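Phosphoribosylaminoimidazole-succinocarboxamide synthase (Saccharomyces cerevisiae, PDB 2CNV) catalyses the ATP-dependent joining of L-aspartate to the ribotide CAIR to form SAICAR in de novo purine biosynthesis. Local coordinates at residues I211-T216 against D239-W244; G123-S128 against Q146-S151; E118-G123 against D215-F220. One frame throughout, in Å; residues are numbered along the deposited sequence.

Overall arrangement
Interactions 1 and 3 lie in one sheet and share D215 and T216: strand 211-223 pairs with strand 228-245 in the first and with strand 113-122 in the third. Both are central, the centre of each contact about 9 Å from the centre of the chain, and combine antiparallel backbone pairing with charged side chains on the face turned to SSS. Interaction 2 is centred about 21 Å from that point; there a loop running on into helix 127-136 meets a loop whose far end is exposed, held by a single direct hydrogen bond, one apolar pair and a water. All three touch SSS, and its phosphate oxygen O3A collects R242, S128 and R122, one from each contact.

Interaction 1. Residues I211-T216 against D239-W244; sequences IIIADT and DSSRFW. With SSS (N-{[5-amino-1-(5-O-phosphono-beta-D-arabinofuranosyl)-1H-imidazol-4-yl]carbonyl}-L-aspartic acid), chain D.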
loop_
_atom_site.group_PDB
_atom_site.type_symbol
_atom_site.label_atom_id
_atom_site.label_comp_id
_atom_site.label_asym_id
_atom_site.label_seq_id
_atom_site.Cartn_x
_atom_site.Cartn_y
_atom_site.Cartn_z
ATOM N N ILE A 211 0.112 3.431 -16.125
ATOM C CA ILE A 211 0.573 2.471 -15.113
ATOM C C ILE A 211 -0.446 1.344 -14.948
ATOM O O ILE A 211 -1.641 1.591 -14.740
ATOM C CB ILE A 211 0.880 3.164 -13.747
ATOM C CG1 ILE A 211 2.089 4.102 -13.875
ATOM C CG2 ILE A 211 1.139 2.129 -12.632
ATOM C CD1 ILE A 211 2.269 5.049 -12.697
ATOM N N ILE A 212 0.024 0.106 -15.058
ATOM C CA ILE A 212 -0.821 -1.040 -14.763
ATOM C C ILE A 212 -0.650 -1.409 -13.289
ATOM O O ILE A 212 0.449 -1.725 -12.855
ATOM C CB ILE A 212 -0.513 -2.254 -15.673
ATOM C CG1 ILE A 212 -0.816 -1.902 -17.142
ATOM C CG2 ILE A 212 -1.328 -3.476 -15.210
ATOM C CD1 ILE A 212 -0.543 -3.021 -18.133
ATOM N N ILE A 213 -1.736 -1.319 -12.523
ATOM C CA ILE A 213 -1.755 -1.842 -11.158
ATOM C C ILE A 213 -2.221 -3.304 -11.228
ATOM O O ILE A 213 -3.419 -3.595 -11.344
ATOM C CB ILE A 213 -2.643 -0.974 -10.235
ATOM C CG1 ILE A 213 -2.199 0.496 -10.331
ATOM C CG2 ILE A 213 -2.625 -1.497 -8.774
ATOM C CD1 ILE A 213 -2.996 1.476 -9.454
ATOM N N ALA A 214 -1.251 -4.213 -11.174
ATOM C CA ALA A 214 -1.487 -5.651 -11.395
ATOM C C ALA A 214 -2.350 -6.278 -10.297
ATOM O O ALA A 214 -3.157 -7.181 -10.554
ATOM C CB ALA A 214 -0.156 -6.379 -11.487
ATOM N N ASP A 215 -2.147 -5.797 -9.072
ATOM C CA ASP A 215 -2.878 -6.260 -7.906
ATOM C C ASP A 215 -2.656 -5.259 -6.776
ATOM O O ASP A 215 -1.822 -4.349 -6.902
ATOM C CB ASP A 215 -2.443 -7.686 -7.505
ATOM C CG ASP A 215 -0.938 -7.811 -7.310
ATOM O OD1 ASP A 215 -0.335 -6.897 -6.716
ATOM O OD2 ASP A 215 -0.357 -8.830 -7.735
ATOM N N THR A 216 -3.408 -5.405 -5.692
ATOM C CA THR A 216 -3.309 -4.488 -4.566
ATOM C C THR A 216 -3.813 -5.158 -3.304
ATOM O O THR A 216 -4.652 -6.062 -3.356
ATOM C CB THR A 216 -4.116 -3.169 -4.814
ATOM O OG1 THR A 216 -3.718 -2.162 -3.871
ATOM C CG2 THR A 216 -5.613 -3.399 -4.701
ATOM N N ASP A 239 3.920 0.415 -2.617
ATOM C CA ASP A 239 4.206 -0.484 -1.495
ATOM C C ASP A 239 3.079 -1.488 -1.249
ATOM O O ASP A 239 3.346 -2.616 -0.859
ATOM C CB ASP A 239 4.510 0.286 -0.195
ATOM C CG ASP A 239 5.933 0.835 -0.142
ATOM O OD1 ASP A 239 6.752 0.519 -1.025
ATOM O OD2 ASP A 239 6.233 1.582 0.812
ATOM N N SER A 240 1.830 -1.071 -1.448
ATOM C CA SER A 240 0.668 -1.942 -1.215
ATOM C C SER A 240 0.206 -2.717 -2.459
ATOM O O SER A 240 -0.695 -3.566 -2.374
ATOM C CB SER A 240 -0.501 -1.122 -0.649
ATOM O OG SER A 240 -1.021 -0.256 -1.641
ATOM N N SER A 241 0.827 -2.431 -3.602
ATOM C CA SER A 241 0.361 -2.924 -4.906
ATOM C C SER A 241 1.557 -3.221 -5.793
ATOM O O SER A 241 2.676 -2.817 -5.471
ATOM C CB SER A 241 -0.488 -1.855 -5.600
ATOM O OG SER A 241 -1.229 -1.082 -4.666
ATOM N N ARG A 242 1.311 -3.925 -6.899
ATOM C CA ARG A 242 2.296 -4.103 -7.959
ATOM C C ARG A 242 2.059 -3.124 -9.095
ATOM O O ARG A 242 1.059 -3.217 -9.809
ATOM C CB ARG A 242 2.268 -5.534 -8.498
ATOM C CG ARG A 242 3.107 -6.494 -7.697
ATOM C CD ARG A 242 3.169 -7.864 -8.365
ATOM N NE ARG A 242 3.950 -8.783 -7.550
ATOM C CZ ARG A 242 3.449 -9.654 -6.677
ATOM N NH1 ARG A 242 2.134 -9.768 -6.489
ATOM N NH2 ARG A 242 4.279 -10.420 -5.981
ATOM N N PHE A 243 2.976 -2.174 -9.241
ATOM C CA PHE A 243 2.941 -1.194 -10.316
ATOM C C PHE A 243 3.800 -1.686 -11.480
ATOM O O PHE A 243 4.947 -2.083 -11.283
ATOM C CB PHE A 243 3.468 0.168 -9.821
ATOM C CG PHE A 243 2.450 1.007 -9.059
ATOM C CD1 PHE A 243 1.336 0.431 -8.448
ATOM C CD2 PHE A 243 2.644 2.381 -8.929
ATOM C CE1 PHE A 243 0.414 1.215 -7.741
ATOM C CE2 PHE A 243 1.736 3.175 -8.224
ATOM C CZ PHE A 243 0.616 2.591 -7.624
ATOM N N TRP A 244 3.230 -1.657 -12.680
ATOM C CA TRP A 244 3.945 -1.974 -13.911
ATOM C C TRP A 244 3.822 -0.828 -14.908
ATOM O O TRP A 244 2.775 -0.184 -14.999
ATOM C CB TRP A 244 3.340 -3.218 -14.582
ATOM C CG TRP A 244 3.490 -4.518 -13.831
ATOM C CD1 TRP A 244 4.426 -4.827 -12.888
ATOM C CD2 TRP A 244 2.696 -5.694 -14.011
ATOM N NE1 TRP A 244 4.254 -6.119 -12.451
ATOM C CE2 TRP A 244 3.199 -6.677 -13.127
ATOM C CE3 TRP A 244 1.599 -6.011 -14.831
ATOM C CZ2 TRP A 244 2.647 -7.962 -13.039
ATOM C CZ3 TRP A 244 1.048 -7.290 -14.746
ATOM C CH2 TRP A 244 1.575 -8.251 -13.852
HETATM P PA SSS D . 1.868 -11.972 -3.657
HETATM O O1A SSS D . 3.355 -11.773 -3.589
HETATM O O2A SSS D . 1.346 -12.965 -2.648
HETATM O O3A SSS D . 1.327 -12.139 -5.047
HETATM O "O5'" SSS D . 1.255 -10.572 -3.176
HETATM C "C5'" SSS D . -0.103 -10.432 -2.764
HETATM C "C4'" SSS D . -0.386 -8.962 -2.491
HETATM O "O4'" SSS D . 0.643 -8.459 -1.641
HETATM C "C1'" SSS D . 0.941 -7.110 -2.003
HETATM N N9 SSS D . 2.347 -6.738 -1.688
HETATM C C4 SSS D . 3.469 -7.461 -1.695
HETATM O O6 SSS D . 6.206 -8.363 -0.983
HETATM N N3 SSS D . 3.546 -8.777 -2.071
HETATM C C6 SSS D . 5.963 -7.183 -1.200
HETATM N N6 SSS D . 6.913 -6.255 -1.346
HETATM C C61 SSS D . 8.340 -6.548 -1.279
HETATM C C62 SSS D . 8.865 -6.516 0.132
HETATM C C63 SSS D . 8.993 -5.451 -2.118
HETATM C C64 SSS D . 9.484 -6.020 -3.431
HETATM O O65 SSS D . 10.095 -6.549 0.302
HETATM O O66 SSS D . 8.069 -6.463 1.096
HETATM O O67 SSS D . 8.846 -5.738 -4.469
HETATM O O68 SSS D . 10.508 -6.747 -3.442
HETATM C C5 SSS D . 4.554 -6.707 -1.293
HETATM N N7 SSS D . 4.052 -5.484 -1.019
HETATM C C8 SSS D . 2.715 -5.520 -1.255
HETATM C "C2'" SSS D . 0.502 -6.912 -3.451
HETATM O "O2'" SSS D . 1.544 -6.838 -4.419
HETATM C "C3'" SSS D . -0.358 -8.112 -3.755
HETATM O "O3'" SSS D . -1.628 -7.556 -4.066
HETATM O O HOH W 1 -4.184 -0.859 -1.638
#
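D215 and R242 face each other across the beta hairpin of strands 211-223 and 228-245, on the wall of the site that holds the SAICAR-like ligand SSS. A salt bridge joins R242 NH1 to D215 OD2 at 2.9 Å, the carboxylate oxygen being met on its syn side. That oxygen lies 7° out of the guanidinium plane, although the two flat groups are turned 72° against each other. R242 is extended from CG to NE, which carries its two terminal nitrogens to the phosphate: NH1 donates to SSS O3A and NH2 to SSS O1A, each at 2.9 Å. D215 divides its oxygens, OD1 taking the sugar hydroxyl O2' at 3.0 Å and a weak bond from O3'. With an alanine in place of R242, D215 would probably lose the arginine as its counter-charge and the phosphate two of its donors. On the same face of the sheet lies W244, and A214 CB sits over its six-membered ring, 3.4 Å from the centroid and 9° off the normal, a CH-pi contact. I212 and W244 form a hydrogen-bonded antiparallel pair. The opposite face carries I213, whose CG1 comes within 3.7 Å of F243 CE1, and a hydroxyl pair, T216 OG1 to S241 OG at 2.8 Å. Under this face, L299 of helix 282-300 touches I211 and F243, and W64 of helix 53-67 touches I213, while strand 113-122 pairs with the other edge of strand 211-223.

Interaction 2. Residues G123-S128 against Q146-S151; sequences GYITGS and QGLKES. With SSS (N-{[5-amino-1-(5-O-phosphono-beta-D-arabinofuranosyl)-1H-imidazol-4-yl]carbonyl}-L-aspartic acid), chain D.
I125 and S151 tie the loop leading into helix 127-136 to the loop ahead of strand 153-163. S151 N donates to I125 O at 2.9 Å; the C=O...N angle of 169° shows a nearly head-on approach to the oxygen, but the bend at the hydrogen, 137°, makes the bond less than straight. The I125 side chain bridges to the residues before S151 by using both of its branches. CG1 stands anti to the backbone nitrogen (chi1 -167°) and sends CD1 out to L148 CD1, 4.1 Å away, the two side chains crossing at a slant. CG2, lodged between the nitrogen and the carbonyl carbon, is left over the backbone of the other loop, 3.5 Å from K149 O. Y124 offers a ring edge: CD2 lies 3.4 Å from S151 O, which lies in the plane of the ring; this oxygen accepts a hydrogen bond from Y249 OH. The side chains of E150 and S151 leave their backbone on the side away from the first loop, yet a water links both to T126 of that loop. It donates to S151 OG at 2.6 Å and to E150 OE2 at 3.2 Å, and is hydrogen-bonded to T126 OG1. S151 OG is also bonded to E253 O, so its hydroxyl has partners beyond the water. Farther along, S128 OG donates to SSS O2A at 2.6 Å and S128 N to O3A, while G127, with positive phi, has no CB that would collide with O3A. The contact is therefore mixed: apolar at I125 and L148, polar at S151 and round the water shared by T126, E150 and S151, and linked through 123-128 to the ligand's phosphate, to which this segment gives two neutral donors beside the arginines R122 and R242.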
loop_
_atom_site.group_PDB
_atom_site.type_symbol
_atom_site.label_atom_id
_atom_site.label_comp_id
_atom_site.label_asym_id
_atom_site.label_seq_id
_atom_site.Cartn_x
_atom_site.Cartn_y
_atom_site.Cartn_z
ATOM N N GLY A 123 -5.832 -8.292 -10.621
ATOM C CA GLY A 123 -6.382 -8.147 -11.974
ATOM C C GLY A 123 -5.590 -8.956 -12.977
ATOM O O GLY A 123 -6.072 -9.251 -14.060
ATOM N N TYR A 124 -4.361 -9.309 -12.600
ATOM C CA TYR A 124 -3.413 -9.983 -13.474
ATOM C C TYR A 124 -2.745 -11.114 -12.696
ATOM O O TYR A 124 -2.546 -11.001 -11.483
ATOM C CB TYR A 124 -2.335 -8.994 -13.968
ATOM C CG TYR A 124 -2.866 -7.827 -14.784
ATOM C CD1 TYR A 124 -3.583 -6.784 -14.178
ATOM C CD2 TYR A 124 -2.654 -7.762 -16.166
ATOM C CE1 TYR A 124 -4.086 -5.725 -14.920
ATOM C CE2 TYR A 124 -3.157 -6.700 -16.920
ATOM C CZ TYR A 124 -3.867 -5.686 -16.290
ATOM O OH TYR A 124 -4.362 -4.626 -17.024
ATOM N N ILE A 125 -2.390 -12.196 -13.379
ATOM C CA ILE A 125 -1.773 -13.331 -12.683
ATOM C C ILE A 125 -0.258 -13.138 -12.576
ATOM O O ILE A 125 0.455 -13.137 -13.577
ATOM C CB ILE A 125 -2.163 -14.714 -13.301
ATOM C CG1 ILE A 125 -1.767 -15.869 -12.361
ATOM C CG2 ILE A 125 -1.570 -14.885 -14.715
ATOM C CD1 ILE A 125 -2.444 -17.195 -12.691
ATOM N N THR A 126 0.215 -12.953 -11.350
ATOM C CA THR A 126 1.640 -12.733 -11.080
ATOM C C THR A 126 1.937 -13.157 -9.629
ATOM O O THR A 126 1.057 -13.702 -8.964
ATOM C CB THR A 126 2.046 -11.253 -11.379
ATOM O OG1 THR A 126 3.469 -11.109 -11.334
ATOM C CG2 THR A 126 1.382 -10.271 -10.403
ATOM N N GLY A 127 3.165 -12.937 -9.154
ATOM C CA GLY A 127 3.510 -13.216 -7.751
ATOM C C GLY A 127 3.137 -14.620 -7.305
ATOM O O GLY A 127 3.331 -15.580 -8.041
ATOM N N SER A 128 2.576 -14.737 -6.108
ATOM C CA SER A 128 2.265 -16.052 -5.542
ATOM C C SER A 128 1.078 -16.741 -6.227
ATOM O O SER A 128 0.930 -17.961 -6.123
ATOM C CB SER A 128 2.057 -15.969 -4.029
ATOM O OG SER A 128 0.854 -15.294 -3.704
ATOM N N GLN A 146 -7.437 -22.808 -17.992
ATOM C CA GLN A 146 -6.143 -23.288 -18.466
ATOM C C GLN A 146 -5.592 -22.330 -19.528
ATOM O O GLN A 146 -6.353 -21.609 -20.178
ATOM C CB GLN A 146 -6.298 -24.696 -19.049
ATOM C CG GLN A 146 -4.992 -25.429 -19.332
ATOM C CD GLN A 146 -5.208 -26.874 -19.762
ATOM O OE1 GLN A 146 -5.974 -27.622 -19.137
ATOM N NE2 GLN A 146 -4.517 -27.282 -20.826
ATOM N N GLY A 147 -4.273 -22.322 -19.692
ATOM C CA GLY A 147 -3.643 -21.572 -20.770
ATOM C C GLY A 147 -3.274 -20.137 -20.434
ATOM O O GLY A 147 -2.828 -19.399 -21.309
ATOM N N LEU A 148 -3.465 -19.726 -19.179
ATOM C CA LEU A 148 -3.021 -18.388 -18.767
ATOM C C LEU A 148 -1.497 -18.284 -18.845
ATOM O O LEU A 148 -0.785 -19.231 -18.528
ATOM C CB LEU A 148 -3.524 -18.011 -17.364
ATOM C CG LEU A 148 -5.028 -17.821 -17.096
ATOM C CD1 LEU A 148 -5.237 -17.621 -15.598
ATOM C CD2 LEU A 148 -5.650 -16.649 -17.867
ATOM N N LYS A 149 -1.003 -17.135 -19.295
ATOM C CA LYS A 149 0.436 -16.914 -19.389
ATOM C C LYS A 149 0.857 -15.915 -18.316
ATOM O O LYS A 149 0.027 -15.170 -17.809
ATOM C CB LYS A 149 0.835 -16.424 -20.792
ATOM C CG LYS A 149 0.439 -17.355 -21.967
ATOM C CD LYS A 149 1.237 -18.672 -21.951
ATOM C CE LYS A 149 0.687 -19.682 -22.959
ATOM N NZ LYS A 149 0.900 -21.079 -22.485
ATOM N N GLU A 150 2.138 -15.915 -17.954
ATOM C CA GLU A 150 2.604 -15.047 -16.877
ATOM C C GLU A 150 2.251 -13.586 -17.169
ATOM O O GLU A 150 2.445 -13.106 -18.286
ATOM C CB GLU A 150 4.102 -15.201 -16.633
ATOM C CG GLU A 150 4.558 -14.549 -15.324
ATOM C CD GLU A 150 6.061 -14.662 -15.089
ATOM O OE1 GLU A 150 6.770 -15.269 -15.925
ATOM O OE2 GLU A 150 6.530 -14.131 -14.059
ATOM N N SER A 151 1.702 -12.919 -16.156
ATOM C CA SER A 151 1.300 -11.503 -16.207
ATOM C C SER A 151 0.011 -11.224 -16.985
ATOM O O SER A 151 -0.385 -10.063 -17.135
ATOM C CB SER A 151 2.447 -10.605 -16.690
ATOM O OG SER A 151 3.633 -10.887 -15.965
HETATM P PA SSS D . 1.868 -11.972 -3.657
HETATM O O1A SSS D . 3.355 -11.773 -3.589
HETATM O O2A SSS D . 1.346 -12.965 -2.648
HETATM O O3A SSS D . 1.327 -12.139 -5.047
HETATM O "O5'" SSS D . 1.255 -10.572 -3.176
HETATM C "C5'" SSS D . -0.103 -10.432 -2.764
HETATM C "C4'" SSS D . -0.386 -8.962 -2.491
HETATM O "O4'" SSS D . 0.643 -8.459 -1.641
HETATM C "C1'" SSS D . 0.941 -7.110 -2.003
HETATM N N9 SSS D . 2.347 -6.738 -1.688
HETATM C C4 SSS D . 3.469 -7.461 -1.695
HETATM O O6 SSS D . 6.206 -8.363 -0.983
HETATM N N3 SSS D . 3.546 -8.777 -2.071
HETATM C C6 SSS D . 5.963 -7.183 -1.200
HETATM N N6 SSS D . 6.913 -6.255 -1.346
HETATM C C61 SSS D . 8.340 -6.548 -1.279
HETATM C C62 SSS D . 8.865 -6.516 0.132
HETATM C C63 SSS D . 8.993 -5.451 -2.118
HETATM C C64 SSS D . 9.484 -6.020 -3.431
HETATM O O65 SSS D . 10.095 -6.549 0.302
HETATM O O66 SSS D . 8.069 -6.463 1.096
HETATM O O67 SSS D . 8.846 -5.738 -4.469
HETATM O O68 SSS D . 10.508 -6.747 -3.442
HETATM C C5 SSS D . 4.554 -6.707 -1.293
HETATM N N7 SSS D . 4.052 -5.484 -1.019
HETATM C C8 SSS D . 2.715 -5.520 -1.255
HETATM C "C2'" SSS D . 0.502 -6.912 -3.451
HETATM O "O2'" SSS D . 1.544 -6.838 -4.419
HETATM C "C3'" SSS D . -0.358 -8.112 -3.755
HETATM O "O3'" SSS D . -1.628 -7.556 -4.066
HETATM O O HOH W 2 4.652 -11.541 -13.647
#

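Interaction 3. Residues E118-G123 against D215-F220; sequences EVIVRG and DTKFEF. With SSS (N-{[5-amino-1-(5-O-phosphono-beta-D-arabinofuranosyl)-1H-imidazol-4-yl]carbonyl}-L-aspartic acid), chain D.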
loop_
_atom_site.group_PDB
_atom_site.type_symbol
_atom_site.label_atom_id
_atom_site.label_comp_id
_atom_site.label_asym_id
_atom_site.label_seq_id
_atom_site.Cartn_x
_atom_site.Cartn_y
_atom_site.Cartn_z
ATOM N N GLU A 118 -6.233 -9.624 4.945
ATOM C CA GLU A 118 -5.577 -8.866 3.903
ATOM C C GLU A 118 -6.413 -9.012 2.639
ATOM O O GLU A 118 -6.474 -10.080 2.034
ATOM C CB GLU A 118 -4.138 -9.358 3.683
ATOM C CG GLU A 118 -3.297 -9.507 4.961
ATOM C CD GLU A 118 -3.106 -8.196 5.718
ATOM O OE1 GLU A 118 -2.329 -7.336 5.251
ATOM O OE2 GLU A 118 -3.723 -8.036 6.795
ATOM N N VAL A 119 -7.088 -7.928 2.273
ATOM C CA VAL A 119 -8.041 -7.955 1.179
ATOM C C VAL A 119 -7.314 -7.643 -0.124
ATOM O O VAL A 119 -7.232 -6.498 -0.561
ATOM C CB VAL A 119 -9.225 -6.996 1.430
ATOM C CG1 VAL A 119 -10.278 -7.142 0.334
ATOM C CG2 VAL A 119 -9.832 -7.273 2.802
ATOM N N ILE A 120 -6.788 -8.701 -0.728
ATOM C CA ILE A 120 -6.016 -8.616 -1.950
ATOM C C ILE A 120 -6.953 -8.810 -3.132
ATOM O O ILE A 120 -7.824 -9.688 -3.117
ATOM C CB ILE A 120 -4.892 -9.693 -1.961
ATOM C CG1 ILE A 120 -3.864 -9.388 -0.861
ATOM C CG2 ILE A 120 -4.234 -9.811 -3.342
ATOM C CD1 ILE A 120 -2.990 -10.577 -0.477
ATOM N N VAL A 121 -6.791 -7.959 -4.142
ATOM C CA VAL A 121 -7.496 -8.121 -5.405
ATOM C C VAL A 121 -6.432 -8.189 -6.483
ATOM O O VAL A 121 -5.519 -7.358 -6.497
ATOM C CB VAL A 121 -8.477 -6.960 -5.689
ATOM C CG1 VAL A 121 -9.123 -7.120 -7.060
ATOM C CG2 VAL A 121 -9.554 -6.888 -4.602
ATOM N N ARG A 122 -6.560 -9.172 -7.379
ATOM C CA ARG A 122 -5.596 -9.385 -8.461
ATOM C C ARG A 122 -6.313 -9.206 -9.787
ATOM O O ARG A 122 -7.308 -9.879 -10.038
ATOM C CB ARG A 122 -5.029 -10.803 -8.397
ATOM C CG ARG A 122 -4.429 -11.203 -7.043
ATOM C CD ARG A 122 -3.894 -12.626 -7.123
ATOM N NE ARG A 122 -3.440 -13.095 -5.814
ATOM C CZ ARG A 122 -2.183 -13.031 -5.388
ATOM N NH1 ARG A 122 -1.235 -12.528 -6.167
ATOM N NH2 ARG A 122 -1.875 -13.478 -4.180
ATOM N N GLY A 123 -5.832 -8.292 -10.621
ATOM C CA GLY A 123 -6.382 -8.147 -11.974
ATOM C C GLY A 123 -5.590 -8.956 -12.977
ATOM O O GLY A 123 -6.072 -9.251 -14.060
ATOM N N ASP A 215 -2.147 -5.797 -9.072
ATOM C CA ASP A 215 -2.878 -6.260 -7.906
ATOM C C ASP A 215 -2.656 -5.259 -6.776
ATOM O O ASP A 215 -1.822 -4.349 -6.902
ATOM C CB ASP A 215 -2.443 -7.686 -7.505
ATOM C CG ASP A 215 -0.938 -7.811 -7.310
ATOM O OD1 ASP A 215 -0.335 -6.897 -6.716
ATOM O OD2 ASP A 215 -0.357 -8.830 -7.735
ATOM N N THR A 216 -3.408 -5.405 -5.692
ATOM C CA THR A 216 -3.309 -4.488 -4.566
ATOM C C THR A 216 -3.813 -5.158 -3.304
ATOM O O THR A 216 -4.652 -6.062 -3.356
ATOM C CB THR A 216 -4.116 -3.169 -4.814
ATOM O OG1 THR A 216 -3.718 -2.162 -3.871
ATOM C CG2 THR A 216 -5.613 -3.399 -4.701
ATOM N N LYS A 217 -3.305 -4.698 -2.169
ATOM C CA LYS A 217 -3.750 -5.169 -0.871
ATOM C C LYS A 217 -4.478 -4.035 -0.157
ATOM O O LYS A 217 -3.881 -3.021 0.159
ATOM C CB LYS A 217 -2.543 -5.652 -0.061
ATOM C CG LYS A 217 -2.860 -6.228 1.312
ATOM C CD LYS A 217 -1.676 -7.031 1.858
ATOM C CE LYS A 217 -0.550 -6.129 2.349
ATOM N NZ LYS A 217 0.721 -6.881 2.590
ATOM N N PHE A 218 -5.777 -4.196 0.057
ATOM C CA PHE A 218 -6.539 -3.242 0.859
ATOM C C PHE A 218 -6.635 -3.758 2.285
ATOM O O PHE A 218 -6.549 -4.967 2.533
ATOM C CB PHE A 218 -7.976 -3.084 0.334
ATOM C CG PHE A 218 -8.091 -2.453 -1.030
ATOM C CD1 PHE A 218 -7.691 -1.142 -1.254
ATOM C CD2 PHE A 218 -8.676 -3.155 -2.079
ATOM C CE1 PHE A 218 -7.824 -0.558 -2.513
ATOM C CE2 PHE A 218 -8.826 -2.576 -3.330
ATOM C CZ PHE A 218 -8.391 -1.279 -3.551
ATOM N N GLU A 219 -6.813 -2.835 3.226
ATOM C CA GLU A 219 -7.315 -3.194 4.539
ATOM C C GLU A 219 -8.623 -2.459 4.750
ATOM O O GLU A 219 -8.739 -1.276 4.427
ATOM C CB GLU A 219 -6.319 -2.849 5.645
ATOM C CG GLU A 219 -6.755 -3.374 7.016
ATOM C CD GLU A 219 -5.739 -3.124 8.123
ATOM O OE1 GLU A 219 -4.569 -2.833 7.813
ATOM O OE2 GLU A 219 -6.116 -3.227 9.311
ATOM N N PHE A 220 -9.605 -3.175 5.282
ATOM C CA PHE A 220 -10.913 -2.604 5.532
ATOM C C PHE A 220 -11.240 -2.705 7.011
ATOM O O PHE A 220 -10.751 -3.593 7.706
ATOM C CB PHE A 220 -11.995 -3.344 4.739
ATOM C CG PHE A 220 -12.011 -3.032 3.272
ATOM C CD1 PHE A 220 -12.500 -1.815 2.802
ATOM C CD2 PHE A 220 -11.574 -3.975 2.353
ATOM C CE1 PHE A 220 -12.530 -1.541 1.426
ATOM C CE2 PHE A 220 -11.595 -3.708 0.981
ATOM C CZ PHE A 220 -12.074 -2.495 0.519
HETATM P PA SSS D . 1.868 -11.972 -3.657
HETATM O O1A SSS D . 3.355 -11.773 -3.589
HETATM O O2A SSS D . 1.346 -12.965 -2.648
HETATM O O3A SSS D . 1.327 -12.139 -5.047
HETATM O "O5'" SSS D . 1.255 -10.572 -3.176
HETATM C "C5'" SSS D . -0.103 -10.432 -2.764
HETATM C "C4'" SSS D . -0.386 -8.962 -2.491
HETATM O "O4'" SSS D . 0.643 -8.459 -1.641
HETATM C "C1'" SSS D . 0.941 -7.110 -2.003
HETATM N N9 SSS D . 2.347 -6.738 -1.688
HETATM C C4 SSS D . 3.469 -7.461 -1.695
HETATM O O6 SSS D . 6.206 -8.363 -0.983
HETATM N N3 SSS D . 3.546 -8.777 -2.071
HETATM C C6 SSS D . 5.963 -7.183 -1.200
HETATM N N6 SSS D . 6.913 -6.255 -1.346
HETATM C C61 SSS D . 8.340 -6.548 -1.279
HETATM C C62 SSS D . 8.865 -6.516 0.132
HETATM C C63 SSS D . 8.993 -5.451 -2.118
HETATM C C64 SSS D . 9.484 -6.020 -3.431
HETATM O O65 SSS D . 10.095 -6.549 0.302
HETATM O O66 SSS D . 8.069 -6.463 1.096
HETATM O O67 SSS D . 8.846 -5.738 -4.469
HETATM O O68 SSS D . 10.508 -6.747 -3.442
HETATM C C5 SSS D . 4.554 -6.707 -1.293
HETATM N N7 SSS D . 4.052 -5.484 -1.019
HETATM C C8 SSS D . 2.715 -5.520 -1.255
HETATM C "C2'" SSS D . 0.502 -6.912 -3.451
HETATM O "O2'" SSS D . 1.544 -6.838 -4.419
HETATM C "C3'" SSS D . -0.358 -8.112 -3.755
HETATM O "O3'" SSS D . -1.628 -7.556 -4.066
HETATM O O HOH W 3 -1.459 -10.966 -8.751
#
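R122 and D215 form a non-hydrogen-bonded antiparallel pair, their side chains running side by side toward the phosphate and sugar of SSS. Along R122, CB and CG each lie 4.1 Å from D215 CB, so the first part of the arginine packs on the aspartate's methylene. The chain stays extended to NE, which bonds T160 OG1. I120 CG2 lies over one face of the guanidinium, offset toward its rim, while SSS O3A and a water lie at its edge. NH1 donates to O3A at 2.8 Å, and the N-H...O angle of 169° makes this a nearly straight bond; NH2 is hydrogen-bonded to H140 NE2. NH1 also gives a bond to the water at 3.0 Å, which in turn donates to D215 OD2 at 2.6 Å. The water links two charges that do not pair directly: NH1 and OD2 are 4.1 Å apart and OD2 lies well out of the guanidinium plane, while OD2 has its salt bridge with R242. On the same face I120 CD1 lies 3.7 Å from SSS C5'. Across the other face, V119 CG1 meets the edge of the F220 ring, 3.7 Å from CE2. The backbone pairs V119 with F218 and V121 with T216 through two hydrogen bonds each. Strand 153-163 flanks the 118-123 side of this pairing and strand 228-245 the other, while V191, A195 and Y199 of helix 185-208 cover V119 and V121.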